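PDB 4AKL: nucleocapsid from Crimean-congo hemorrhagic fever virus, which binds both single- and double-stranded RNA, probably takes part in packaging the viral genome, and probably also cuts double-stranded DNA without sequence specificity. Local coordinates for residues G160-V163 with M164-E168; K411-L414 with N415-T418. One frame throughout, in Å; residues are numbered along the deposited sequence.

Contact 1. Residues G160-V163 with M164-E168; sequences GEIV and MSVKE
Ile162 and Val163 offer their carbonyls to Val166 and Lys167, and these two i to i+4 bonds open the first turn of helix 163-181. Ile162 sits at the N-cap position. Its O accepts Val166 N at 3.0 Å, and one residue on Val163 O takes Lys167 N at 2.9 Å. Both N-H groups point almost straight at their acceptors (167° each), the normal alpha-helical geometry. Before the cap, Gly160 and Glu161 belong to the loop that follows strand 155-156, and a weak bond from Val163 N to Gly160 O rounds off the approach.

The side chains split between two sides of the turn. On the buried side, Ile162 and Val166 meet at a slant, CD1 of the isoleucine lying 4.1 Å from CG2 of the valine. That same CG2 also rests against Ile162 O, because it stands beside its own backbone N. Both residues pack on Val431 of helix 425-440, while the hydroxyl of Ser165 bonds to Glu435 and the carboxylate of Glu168 forms a salt bridge with Lys438, so this face of the turn is fastened by apolar and polar contacts alike. Towards solvent, Lys167 runs out as an extended chain whose first methylenes pass over the Val163 carbonyl, CB 3.5 Å from that O. Its CD then comes within 4.2 Å of Val163 CG1.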
loop_
_atom_site.group_PDB
_atom_site.type_symbol
_atom_site.label_atom_id
_atom_site.label_comp_id
_atom_site.label_asym_id
_atom_site.label_seq_id
_atom_site.Cartn_x
_atom_site.Cartn_y
_atom_site.Cartn_z
ATOM N N GLY A 160 -9.710 -22.575 -16.176
ATOM C CA GLY A 160 -9.234 -22.538 -17.564
ATOM C C GLY A 160 -9.858 -21.469 -18.451
ATOM O O GLY A 160 -9.195 -20.920 -19.331
ATOM N N GLU A 161 -11.127 -21.168 -18.221
ATOM C CA GLU A 161 -11.842 -20.194 -19.029
ATOM C C GLU A 161 -11.463 -18.719 -18.796
ATOM O O GLU A 161 -11.929 -17.851 -19.531
ATOM C CB GLU A 161 -13.359 -20.370 -18.841
ATOM C CG GLU A 161 -13.867 -20.145 -17.414
ATOM C CD GLU A 161 -15.368 -19.848 -17.350
ATOM O OE1 GLU A 161 -15.866 -19.028 -18.166
ATOM O OE2 GLU A 161 -16.056 -20.442 -16.479
ATOM N N ILE A 162 -10.659 -18.413 -17.778
ATOM C CA ILE A 162 -10.164 -17.049 -17.613
ATOM C C ILE A 162 -8.641 -16.960 -17.680
ATOM O O ILE A 162 -8.095 -15.899 -17.443
ATOM C CB ILE A 162 -10.692 -16.415 -16.336
ATOM C CG1 ILE A 162 -10.031 -17.013 -15.084
ATOM C CG2 ILE A 162 -12.220 -16.556 -16.286
ATOM C CD1 ILE A 162 -10.260 -16.181 -13.850
ATOM N N VAL A 163 -7.952 -18.062 -17.998
ATOM C CA VAL A 163 -6.492 -18.043 -18.053
ATOM C C VAL A 163 -5.948 -16.978 -19.023
ATOM O O VAL A 163 -5.105 -16.170 -18.652
ATOM C CB VAL A 163 -5.897 -19.455 -18.375
ATOM C CG1 VAL A 163 -4.469 -19.344 -18.844
ATOM C CG2 VAL A 163 -5.947 -20.338 -17.148
ATOM N N MET A 164 -6.432 -16.982 -20.242
ATOM C CA MET A 164 -5.966 -16.018 -21.234
ATOM C C MET A 164 -6.268 -14.549 -20.763
ATOM O O MET A 164 -5.416 -13.692 -20.890
ATOM C CB MET A 164 -6.508 -16.365 -22.636
ATOM C CG MET A 164 -5.526 -17.246 -23.534
ATOM S SD MET A 164 -4.384 -18.467 -22.765
ATOM C CE MET A 164 -5.195 -20.040 -23.181
ATOM N N SER A 165 -7.449 -14.297 -20.195
ATOM C CA SER A 165 -7.802 -12.955 -19.659
ATOM C C SER A 165 -6.848 -12.503 -18.558
ATOM O O SER A 165 -6.414 -11.373 -18.549
ATOM C CB SER A 165 -9.232 -12.933 -19.091
ATOM O OG SER A 165 -10.190 -12.829 -20.125
ATOM N N VAL A 166 -6.516 -13.395 -17.648
ATOM C CA VAL A 166 -5.534 -13.064 -16.609
ATOM C C VAL A 166 -4.174 -12.764 -17.229
ATOM O O VAL A 166 -3.536 -11.809 -16.854
ATOM C CB VAL A 166 -5.437 -14.199 -15.559
ATOM C CG1 VAL A 166 -4.238 -14.002 -14.617
ATOM C CG2 VAL A 166 -6.765 -14.299 -14.798
ATOM N N LYS A 167 -3.757 -13.595 -18.181
ATOM C CA LYS A 167 -2.485 -13.390 -18.910
ATOM C C LYS A 167 -2.451 -12.065 -19.693
ATOM O O LYS A 167 -1.393 -11.418 -19.791
ATOM C CB LYS A 167 -2.149 -14.591 -19.790
ATOM C CG LYS A 167 -1.573 -15.790 -18.978
ATOM C CD LYS A 167 -1.180 -16.967 -19.844
ATOM C CE LYS A 167 -0.373 -18.052 -19.033
ATOM N NZ LYS A 167 -0.045 -19.258 -19.850
ATOM N N GLU A 168 -3.602 -11.641 -20.224
ATOM C CA GLU A 168 -3.699 -10.321 -20.894
ATOM C C GLU A 168 -3.520 -9.171 -19.895
ATOM O O GLU A 168 -2.809 -8.201 -20.195
ATOM C CB GLU A 168 -5.023 -10.170 -21.651
ATOM C CG GLU A 168 -5.255 -8.786 -22.243
ATOM C CD GLU A 168 -6.630 -8.616 -22.815
ATOM O OE1 GLU A 168 -7.305 -9.618 -23.196
ATOM O OE2 GLU A 168 -7.045 -7.451 -22.891
#

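Contact 2. Residues K411-L414 with N415-T418; sequences KSIL and NLRT
Asn415 and Leu416 turn their backbone N-H groups back onto the carbonyls three residues earlier, and these two bonds are the polar link between 411-414 and 415-418. Asn415 N lies 3.0 Å from Ser412 O and Leu416 N 2.9 Å from Ile413 O, in the same i to i+3 pattern as Leu414 N on Lys411 O. Neither bond is straight (144° and 155°), and each donor stands well above the plane of its carbonyl, as the tight winding demands. Beside its N-H, Leu416 also brings CB into van der Waals contact with Ile413 O, at 3.2 Å.

Apolar contact is slighter: Leu416 CD1 just reaches Ile413 CG2 at 4.5 Å. The two side chains also lean on helix 425-440, Ile413 on Leu433 and Leu416 on Cys426 and Thr429.

The side-chain amide of Asn415 reaches away from the turn into the surrounding protein. With CG anti to the backbone N (chi1 -166°), it is held at both ends, OD1 by Ser33 N and ND2 by Cys74 O. At the start of 411-414, Lys411 NZ forms a salt bridge with Glu387 and a hydrogen bond with His453. From Leu416 the backbone is extended; residues 411-415 form a short, buried 3-10 turn within the loop linking helices 385-392 and 425-440.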
loop_
_atom_site.group_PDB
_atom_site.type_symbol
_atom_site.label_atom_id
_atom_site.label_comp_id
_atom_site.label_asym_id
_atom_site.label_seq_id
_atom_site.Cartn_x
_atom_site.Cartn_y
_atom_site.Cartn_z
ATOM N N LYS A 411 -12.256 -3.084 -2.389
ATOM C CA LYS A 411 -11.367 -4.098 -1.873
ATOM C C LYS A 411 -12.042 -5.271 -1.098
ATOM O O LYS A 411 -11.327 -6.200 -0.648
ATOM C CB LYS A 411 -10.199 -3.425 -1.151
ATOM C CG LYS A 411 -9.191 -2.978 -2.186
ATOM C CD LYS A 411 -8.077 -2.162 -1.669
ATOM C CE LYS A 411 -7.181 -1.774 -2.820
ATOM N NZ LYS A 411 -6.198 -0.810 -2.372
ATOM N N SER A 412 -13.381 -5.252 -0.959
ATOM C CA SER A 412 -14.077 -6.361 -0.399
ATOM C C SER A 412 -13.894 -7.571 -1.277
ATOM O O SER A 412 -14.016 -8.684 -0.792
ATOM C CB SER A 412 -15.525 -6.077 -0.146
ATOM O OG SER A 412 -15.684 -5.138 0.900
ATOM N N ILE A 413 -13.596 -7.338 -2.569
ATOM C CA ILE A 413 -13.196 -8.394 -3.503
ATOM C C ILE A 413 -12.078 -9.292 -2.991
ATOM O O ILE A 413 -12.067 -10.484 -3.295
ATOM C CB ILE A 413 -12.806 -7.775 -4.916
ATOM C CG1 ILE A 413 -14.051 -7.475 -5.698
ATOM C CG2 ILE A 413 -12.085 -8.733 -5.760
ATOM C CD1 ILE A 413 -13.856 -6.450 -6.861
ATOM N N LEU A 414 -11.134 -8.738 -2.224
ATOM C CA LEU A 414 -10.018 -9.501 -1.703
ATOM C C LEU A 414 -10.452 -10.517 -0.626
ATOM O O LEU A 414 -9.689 -11.391 -0.286
ATOM C CB LEU A 414 -8.959 -8.552 -1.119
ATOM C CG LEU A 414 -8.233 -7.712 -2.159
ATOM C CD1 LEU A 414 -7.291 -6.754 -1.478
ATOM C CD2 LEU A 414 -7.498 -8.593 -3.185
ATOM N N ASN A 415 -11.662 -10.357 -0.092
ATOM C CA ASN A 415 -12.309 -11.368 0.754
ATOM C C ASN A 415 -12.904 -12.548 -0.053
ATOM O O ASN A 415 -13.290 -13.551 0.539
ATOM C CB ASN A 415 -13.399 -10.726 1.612
ATOM C CG ASN A 415 -13.861 -11.620 2.735
ATOM O OD1 ASN A 415 -13.056 -12.381 3.321
ATOM N ND2 ASN A 415 -15.142 -11.563 3.040
ATOM N N LEU A 416 -12.989 -12.436 -1.388
ATOM C CA LEU A 416 -13.484 -13.561 -2.206
ATOM C C LEU A 416 -12.394 -14.611 -2.256
ATOM O O LEU A 416 -11.221 -14.246 -2.442
ATOM C CB LEU A 416 -13.854 -13.156 -3.631
ATOM C CG LEU A 416 -15.193 -12.438 -3.809
ATOM C CD1 LEU A 416 -15.260 -11.803 -5.187
ATOM C CD2 LEU A 416 -16.415 -13.373 -3.559
ATOM N N ARG A 417 -12.781 -15.895 -2.114
ATOM C CA ARG A 417 -11.797 -16.999 -2.067
ATOM C C ARG A 417 -11.030 -17.111 -3.362
ATOM O O ARG A 417 -11.528 -16.731 -4.420
ATOM C CB ARG A 417 -12.465 -18.373 -1.746
ATOM C CG ARG A 417 -12.983 -18.496 -0.316
ATOM C CD ARG A 417 -13.635 -19.838 -0.020
ATOM N NE ARG A 417 -14.087 -19.923 1.384
ATOM C CZ ARG A 417 -13.307 -20.201 2.445
ATOM N NH1 ARG A 417 -11.989 -20.451 2.318
ATOM N NH2 ARG A 417 -13.856 -20.227 3.669
ATOM N N THR A 418 -9.815 -17.627 -3.263
ATOM C CA THR A 418 -8.985 -17.897 -4.414
ATOM C C THR A 418 -8.780 -19.397 -4.662
ATOM O O THR A 418 -8.159 -19.757 -5.643
ATOM C CB THR A 418 -7.594 -17.222 -4.277
ATOM O OG1 THR A 418 -6.949 -17.664 -3.078
ATOM C CG2 THR A 418 -7.739 -15.649 -4.267
#

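Helix 425-440 is the element the two contacts share. Contact 1 lays the start of helix 163-181 against it through Val431, Phe434, Glu435 and Lys438, whereas contact 2 meets it through Cys426, Thr429 and Leu433, so the two use different residues of the same helix. They do not touch: their centres are 18 Å apart and their nearest atoms about 9 Å. Both lie on the same side of the chain's centre; the centre of contact 2 is 16 Å and that of contact 1 26 Å from the centre of the chain. Contact 2 also rests on helix 450-460, through Leu454, Gln457 and Ser458. Along the chain the two are in series, contact 1 closing before contact 2 opens.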